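Local coordinates for protein Phenylalanine/tyrosine ammonia-lyase (Rhodosporidium toruloides, PDB 1Y2M) that catalyses the non-oxidative deamination of L-phenylalanine and L-tyrosine to trans-cinnamate and p-coumarate, releasing ammonium, as a homotetramer built as a dimer of dimers, at residues B[282-286]-B[513-517]; B[159-165]-B[200-205]. All blocks are in the same frame, centred on the assembly; numbering follows the deposited sequence.

Interaction 1: B[282-286]-B[513-517]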
ATOM      1  N   ALA B 282      16.455  12.471  -8.930  1.00  9.57           N
ATOM      2  CA  ALA B 282      16.228  11.251  -8.153  1.00  9.75           C
ATOM      3  C   ALA B 282      16.828  10.015  -8.823  1.00  9.24           C
ATOM      4  O   ALA B 282      17.430   9.145  -8.169  1.00  9.64           O
ATOM      5  CB  ALA B 282      14.767  11.082  -7.867  1.00 11.19           C
ATOM      6  N   LEU B 283      16.718   9.947 -10.144  1.00  6.94           N
ATOM      7  CA  LEU B 283      17.307   8.819 -10.850  1.00  9.16           C
ATOM      8  C   LEU B 283      18.825   8.841 -10.797  1.00 10.30           C
ATOM      9  O   LEU B 283      19.468   7.816 -10.552  1.00 10.40           O
ATOM     10  CB  LEU B 283      16.856   8.808 -12.299  1.00  6.79           C
ATOM     11  CG  LEU B 283      17.416   7.606 -13.081  1.00  8.22           C
ATOM     12  CD1 LEU B 283      17.017   6.276 -12.467  1.00 12.75           C
ATOM     13  CD2 LEU B 283      16.934   7.659 -14.522  1.00 10.72           C
ATOM     14  N   HIS B 284      19.406  10.028 -11.006  1.00  9.83           N
ATOM     15  CA  HIS B 284      20.847  10.200 -10.809  1.00  9.54           C
ATOM     16  C   HIS B 284      21.298   9.650  -9.452  1.00  8.79           C
ATOM     17  O   HIS B 284      22.245   8.839  -9.374  1.00 10.53           O
ATOM     18  CB  HIS B 284      21.189  11.685 -10.952  1.00  7.48           C
ATOM     19  CG  HIS B 284      22.574  12.068 -10.546  1.00  8.91           C
ATOM     20  ND1 HIS B 284      22.944  12.231  -9.228  1.00 12.10           N
ATOM     21  CD2 HIS B 284      23.653  12.428 -11.293  1.00 13.90           C
ATOM     22  CE1 HIS B 284      24.215  12.635  -9.194  1.00 10.92           C
ATOM     23  NE2 HIS B 284      24.664  12.762 -10.424  1.00 13.62           N
ATOM     24  N   ASP B 285      20.575  10.011  -8.406  1.00  9.13           N
ATOM     25  CA  ASP B 285      21.010   9.612  -7.075  1.00  9.25           C
ATOM     26  C   ASP B 285      20.832   8.113  -6.870  1.00 11.05           C
ATOM     27  O   ASP B 285      21.668   7.455  -6.246  1.00 11.12           O
ATOM     28  CB  ASP B 285      20.262  10.450  -6.034  1.00  9.07           C
ATOM     29  CG  ASP B 285      20.699  11.911  -6.000  1.00 14.50           C
ATOM     30  OD1 ASP B 285      21.733  12.293  -6.578  1.00 10.78           O
ATOM     31  OD2 ASP B 285      19.991  12.682  -5.332  1.00 14.56           O
ATOM     32  N   ALA B 286      19.746   7.578  -7.427  1.00  9.40           N
ATOM     33  CA  ALA B 286      19.444   6.146  -7.331  1.00 10.12           C
ATOM     34  C   ALA B 286      20.514   5.350  -8.011  1.00  9.44           C
ATOM     35  O   ALA B 286      20.894   4.286  -7.546  1.00 10.48           O
ATOM     36  CB  ALA B 286      18.081   5.843  -7.918  1.00 10.02           C
ATOM     37  N   THR B 513      10.042   9.257  -4.123  1.00  9.23           N
ATOM     38  CA  THR B 513      11.273   8.534  -4.494  1.00  7.38           C
ATOM     39  C   THR B 513      12.519   9.296  -3.974  1.00  8.30           C
ATOM     40  O   THR B 513      13.489   8.662  -3.610  1.00  8.86           O
ATOM     41  CB  THR B 513      11.315   8.356  -6.017  1.00  6.10           C
ATOM     42  OG1 THR B 513      10.111   7.680  -6.402  1.00  7.52           O
ATOM     43  CG2 THR B 513      12.586   7.609  -6.444  1.00  7.57           C
ATOM     44  N   THR B 514      12.503  10.654  -3.950  1.00  7.37           N
ATOM     45  CA  THR B 514      13.588  11.450  -3.412  1.00  7.84           C
ATOM     46  C   THR B 514      13.749  11.146  -1.943  1.00  9.11           C
ATOM     47  O   THR B 514      14.887  11.037  -1.458  1.00  8.99           O
ATOM     48  CB  THR B 514      13.297  12.935  -3.662  1.00  8.95           C
ATOM     49  OG1 THR B 514      13.233  13.191  -5.083  1.00  6.99           O
ATOM     50  CG2 THR B 514      14.351  13.778  -3.046  1.00 11.61           C
ATOM     51  N   GLU B 515      12.632  10.961  -1.214  1.00  8.34           N
ATOM     52  CA  GLU B 515      12.713  10.621   0.205  1.00 10.35           C
ATOM     53  C   GLU B 515      13.290   9.207   0.349  1.00  9.24           C
ATOM     54  O   GLU B 515      14.121   8.963   1.243  1.00 10.00           O
ATOM     55  CB  GLU B 515      11.355  10.715   0.870  1.00 11.29           C
ATOM     56  CG  GLU B 515      11.478  10.532   2.389  1.00 10.12           C
ATOM     57  CD  GLU B 515      10.225  10.802   3.211  1.00 17.09           C
ATOM     58  OE1 GLU B 515       9.169  11.255   2.666  1.00 15.05           O
ATOM     59  OE2 GLU B 515      10.298  10.558   4.451  1.00 13.84           O
ATOM     60  N   SER B 516      12.888   8.269  -0.518  1.00  9.41           N
ATOM     61  CA  SER B 516      13.478   6.936  -0.455  1.00  8.22           C
ATOM     62  C   SER B 516      14.982   6.982  -0.729  1.00  8.56           C
ATOM     63  O   SER B 516      15.759   6.285  -0.068  1.00  9.04           O
ATOM     64  CB  SER B 516      12.827   5.971  -1.427  1.00  9.78           C
ATOM     65  OG  SER B 516      11.496   5.724  -1.004  1.00  9.44           O
ATOM     66  N   ASN B 517      15.434   7.856  -1.637  1.00  8.97           N
ATOM     67  CA  ASN B 517      16.877   8.032  -1.825  1.00  7.80           C
ATOM     68  C   ASN B 517      17.542   8.426  -0.533  1.00  7.32           C
ATOM     69  O   ASN B 517      18.615   7.913  -0.195  1.00  9.71           O
ATOM     70  CB  ASN B 517      17.292   9.044  -2.911  1.00  9.52           C
ATOM     71  CG  ASN B 517      17.134   8.530  -4.310  1.00 11.85           C
ATOM     72  OD1 ASN B 517      17.287   7.341  -4.560  1.00  9.94           O
ATOM     73  ND2 ASN B 517      16.927   9.460  -5.272  1.00  8.16           N
TER
HETATM   74  O   HOH W   1      17.121  12.470  -5.029  1.00 11.27           O
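Asn517 lays its flat amide across one turn of the 282-286 segment and overlaps Ala282, Asp285 and Ala286. The segments lie on the long helices 273-303 and 506-560, packed side by side in the helical core of the PAL/histidase fold. They run in nearly the same direction, their axes 28° apart and 9.6 Å from each other at the closest point. Helix 416-443 lies against Ala286, Thr513 and Asn517. CG of Asn517 is anti to its own carbonyl carbon (chi1 -76°), which carries the amide over to the neighbouring helix. ND2 of Asn517 donates to Ala282 O at 3.0 Å (N-H...O angle 157°), in the carbonyl plane and on a lone pair. That oxygen also accepts the helical bond from Ala286 N, so two donors grip it. A water takes a second bond from ND2 of Asn517 and donates to Asp285 OD2, at 3.0 and 2.9 Å. The other end of the amide, OD1 of Asn517, rests 3.7 Å from CA of Ala286. This oxygen is buried with no hydrogen-bond partner in the model. Beside the amide, CB of Ala282 sits 3.8 Å from Thr514 OG1, a hydroxyl that bonds to Ala510 O. The other carboxylate oxygen, Asp285 OD1, accepts from His284 ND1 at 2.9 Å and forms a salt bridge with Arg77. A leucine in place of Asn517 would probably leave the bridging water without its amide donor and Ala282 O with its helical bond alone. The alanine methyls leave the amide of Asn517 room to reach the backbone, and this polar side chain ties one helix to the other. The water extends that link to a carboxylate that is probably charged.

Interaction 2: B[159-165]-B[200-205]; sequences SLPLEVV and TPIVPL
The backbones of 159-165 and 200-205 meet in a single beta bridge between Ser159 and Pro204, whose CA atoms are 4.4 Å apart. Leu160 N donates to Val203 O at 2.8 Å, nearly in line with the carbonyl (C=O...N angle 164°). CA of Ser159 adds a CA-H...O contact to Val203 O at 3.2 Å. Further along, where the two segments diverge, a water joins them. It donates to Leu160 O and Pro201 O and accepts from Val203 N.

The side chains seal this joint with apolar contacts. Leu160 uses both methyls: CD1 meets Val203 CG1 at 3.7 Å, and CD2 meets Leu205 CD1 at 3.9 Å. Thr200 has CG2 anti to its backbone N, which sets the methyl against the helix start. There CG2 of Thr200 lies 3.6 Å from CB of Val165 and 3.8 Å from CD2 of Leu162. Val165 spreads its branches: CG1 of Val165 touches CD of Pro201, and its CG2 lies 4.0 Å from CG2 of Val203.

Pro161 is the N-cap of helix 162-176, so the contact packs the start of that helix against strand 200-201 and the chain that follows it. Thr200 and Ile202 also bond through their backbones to strand 232-237. Helix 215-225 touches Pro201, Val203 and Pro204, while helix 273-303 touches Leu160. Arg154 of a second subunit donates to Ser159 O.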
ATOM      1  N   SER B 159       8.201  24.665   0.254  1.00  8.67           N
ATOM      2  CA  SER B 159       8.669  25.085  -1.076  1.00 10.32           C
ATOM      3  C   SER B 159       9.514  24.038  -1.736  1.00  9.82           C
ATOM      4  O   SER B 159      10.106  23.183  -1.081  1.00 10.71           O
ATOM      5  CB  SER B 159       9.495  26.358  -0.962  1.00 11.17           C
ATOM      6  OG  SER B 159      10.752  26.111  -0.353  1.00 12.61           O
ATOM      7  N   LEU B 160       9.515  24.069  -3.052  1.00 10.19           N
ATOM      8  CA  LEU B 160      10.272  23.106  -3.824  1.00 11.40           C
ATOM      9  C   LEU B 160      11.763  23.409  -3.636  1.00  8.33           C
ATOM     10  O   LEU B 160      12.210  24.581  -3.595  1.00 10.26           O
ATOM     11  CB  LEU B 160       9.975  23.158  -5.315  1.00 12.20           C
ATOM     12  CG  LEU B 160       8.768  22.460  -5.901  1.00 16.97           C
ATOM     13  CD1 LEU B 160       8.678  22.863  -7.383  1.00 18.68           C
ATOM     14  CD2 LEU B 160       8.850  20.952  -5.706  1.00 15.08           C
ATOM     15  N   PRO B 161      12.581  22.343  -3.552  1.00 10.57           N
ATOM     16  CA  PRO B 161      14.006  22.570  -3.496  1.00 11.45           C
ATOM     17  C   PRO B 161      14.531  23.426  -4.652  1.00  8.85           C
ATOM     18  O   PRO B 161      14.091  23.256  -5.800  1.00 11.07           O
ATOM     19  CB  PRO B 161      14.592  21.164  -3.593  1.00 12.24           C
ATOM     20  CG  PRO B 161      13.499  20.284  -3.011  1.00 14.22           C
ATOM     21  CD  PRO B 161      12.248  20.912  -3.448  1.00 12.86           C
ATOM     22  N   LEU B 162      15.513  24.255  -4.345  1.00  9.95           N
ATOM     23  CA  LEU B 162      16.045  25.196  -5.337  1.00  7.43           C
ATOM     24  C   LEU B 162      16.567  24.393  -6.574  1.00  9.09           C
ATOM     25  O   LEU B 162      16.373  24.786  -7.732  1.00  8.50           O
ATOM     26  CB  LEU B 162      17.134  26.105  -4.739  1.00  8.93           C
ATOM     27  CG  LEU B 162      16.601  26.952  -3.565  1.00  9.48           C
ATOM     28  CD1 LEU B 162      17.810  27.718  -3.030  1.00 15.77           C
ATOM     29  CD2 LEU B 162      15.493  27.849  -3.999  1.00 11.71           C
ATOM     30  N   GLU B 163      17.236  23.265  -6.334  1.00  9.74           N
ATOM     31  CA  GLU B 163      17.804  22.488  -7.447  1.00 10.75           C
ATOM     32  C   GLU B 163      16.708  21.985  -8.397  1.00  9.99           C
ATOM     33  O   GLU B 163      16.910  21.880  -9.614  1.00 10.57           O
ATOM     34  CB  GLU B 163      18.677  21.298  -6.966  1.00 11.51           C
ATOM     35  CG  GLU B 163      17.976  20.266  -6.137  1.00 10.21           C
ATOM     36  CD  GLU B 163      18.826  19.041  -5.757  1.00 16.42           C
ATOM     37  OE1 GLU B 163      20.026  19.220  -5.554  1.00 21.14           O
ATOM     38  OE2 GLU B 163      18.322  17.884  -5.695  1.00 16.46           O
ATOM     39  N   VAL B 164      15.543  21.645  -7.846  1.00  8.69           N
ATOM     40  CA  VAL B 164      14.484  21.130  -8.665  1.00  9.19           C
ATOM     41  C   VAL B 164      13.991  22.230  -9.573  1.00  9.21           C
ATOM     42  O   VAL B 164      13.763  22.035 -10.768  1.00  9.56           O
ATOM     43  CB  VAL B 164      13.354  20.584  -7.782  1.00  8.78           C
ATOM     44  CG1 VAL B 164      12.085  20.334  -8.595  1.00 10.26           C
ATOM     45  CG2 VAL B 164      13.843  19.271  -7.129  1.00  8.36           C
ATOM     46  N   VAL B 165      13.830  23.404  -8.987  1.00  7.95           N
ATOM     47  CA  VAL B 165      13.416  24.592  -9.757  1.00  7.94           C
ATOM     48  C   VAL B 165      14.384  24.941 -10.879  1.00  8.40           C
ATOM     49  O   VAL B 165      13.971  25.178 -12.022  1.00  8.55           O
ATOM     50  CB  VAL B 165      13.117  25.817  -8.871  1.00  9.53           C
ATOM     51  CG1 VAL B 165      12.693  27.011  -9.749  1.00 11.62           C
ATOM     52  CG2 VAL B 165      12.049  25.463  -7.838  1.00 10.74           C
ATOM     53  N   THR B 200      16.213  32.019  -8.338  1.00  8.27           N
ATOM     54  CA  THR B 200      15.434  30.786  -8.327  1.00  7.45           C
ATOM     55  C   THR B 200      14.087  31.076  -7.669  1.00  7.08           C
ATOM     56  O   THR B 200      14.018  31.487  -6.499  1.00  9.15           O
ATOM     57  CB  THR B 200      16.117  29.633  -7.553  1.00  9.23           C
ATOM     58  OG1 THR B 200      17.470  29.445  -7.970  1.00  9.83           O
ATOM     59  CG2 THR B 200      15.379  28.337  -7.805  1.00 10.00           C
ATOM     60  N   PRO B 201      13.015  30.968  -8.476  1.00  9.18           N
ATOM     61  CA  PRO B 201      11.694  31.201  -7.953  1.00  7.04           C
ATOM     62  C   PRO B 201      11.365  30.346  -6.746  1.00  7.54           C
ATOM     63  O   PRO B 201      11.730  29.181  -6.694  1.00  8.84           O
ATOM     64  CB  PRO B 201      10.793  30.875  -9.129  1.00  7.71           C
ATOM     65  CG  PRO B 201      11.599  31.212 -10.338  1.00  7.97           C
ATOM     66  CD  PRO B 201      12.999  30.764  -9.941  1.00 10.92           C
ATOM     67  N   ILE B 202      10.643  30.938  -5.817  1.00  8.10           N
ATOM     68  CA  ILE B 202      10.140  30.227  -4.666  1.00  9.19           C
ATOM     69  C   ILE B 202       8.788  29.650  -5.097  1.00  9.84           C
ATOM     70  O   ILE B 202       7.869  30.402  -5.480  1.00 11.01           O
ATOM     71  CB  ILE B 202       9.979  31.179  -3.456  1.00 10.25           C
ATOM     72  CG1 ILE B 202      11.327  31.674  -3.002  1.00 10.67           C
ATOM     73  CG2 ILE B 202       9.223  30.511  -2.318  1.00 11.03           C
ATOM     74  CD1 ILE B 202      12.292  30.617  -2.568  1.00 14.45           C
ATOM     75  N   VAL B 203       8.672  28.327  -5.080  1.00 11.32           N
ATOM     76  CA  VAL B 203       7.518  27.669  -5.649  1.00  8.69           C
ATOM     77  C   VAL B 203       6.965  26.714  -4.595  1.00  8.19           C
ATOM     78  O   VAL B 203       7.721  26.040  -3.930  1.00  8.73           O
ATOM     79  CB  VAL B 203       7.986  26.847  -6.894  1.00  9.35           C
ATOM     80  CG1 VAL B 203       6.837  26.076  -7.559  1.00 14.50           C
ATOM     81  CG2 VAL B 203       8.719  27.714  -7.914  1.00  9.78           C
ATOM     82  N   PRO B 204       5.645  26.673  -4.433  1.00  9.25           N
ATOM     83  CA  PRO B 204       5.080  25.711  -3.473  1.00  7.35           C
ATOM     84  C   PRO B 204       5.469  24.262  -3.788  1.00  7.88           C
ATOM     85  O   PRO B 204       5.534  23.863  -4.934  1.00  9.57           O
ATOM     86  CB  PRO B 204       3.553  25.891  -3.664  1.00  8.19           C
ATOM     87  CG  PRO B 204       3.417  27.295  -4.190  1.00  8.23           C
ATOM     88  CD  PRO B 204       4.609  27.476  -5.105  1.00 10.72           C
ATOM     89  N   LEU B 205       5.622  23.466  -2.739  1.00  8.44           N
ATOM     90  CA  LEU B 205       5.994  22.051  -2.840  1.00  8.57           C
ATOM     91  C   LEU B 205       4.847  21.279  -3.444  1.00  8.40           C
ATOM     92  O   LEU B 205       5.019  20.355  -4.254  1.00  8.05           O
ATOM     93  CB  LEU B 205       6.236  21.482  -1.452  1.00 11.21           C
ATOM     94  CG  LEU B 205       6.639  20.012  -1.369  1.00 10.46           C
ATOM     95  CD1 LEU B 205       7.871  19.742  -2.181  1.00 10.80           C
ATOM     96  CD2 LEU B 205       6.880  19.640   0.044  1.00  8.85           C
TER
HETATM   97  O   HOH W   2      11.175  26.977  -4.573  1.00  7.80           O

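Both contacts are buried, but the centre of interaction 1 lies about 8 Å from the centre of the chain and that of interaction 2 about 23 Å. Their own centres are about 17 Å apart, and they do not touch. Helix 273-303 connects them: it supplies one side of interaction 1 and packs against the 159-165 side of interaction 2. Arg77 also serves both neighbourhoods, pairing with Asp285 in one and Glu163 in the other. Interaction 1 joins two long helices through a side-chain amide bound to a backbone carbonyl. Interaction 2 joins a helix start to an extended chain through a backbone bond and mainly aliphatic packing, and buries more surface. Each includes one bridging water.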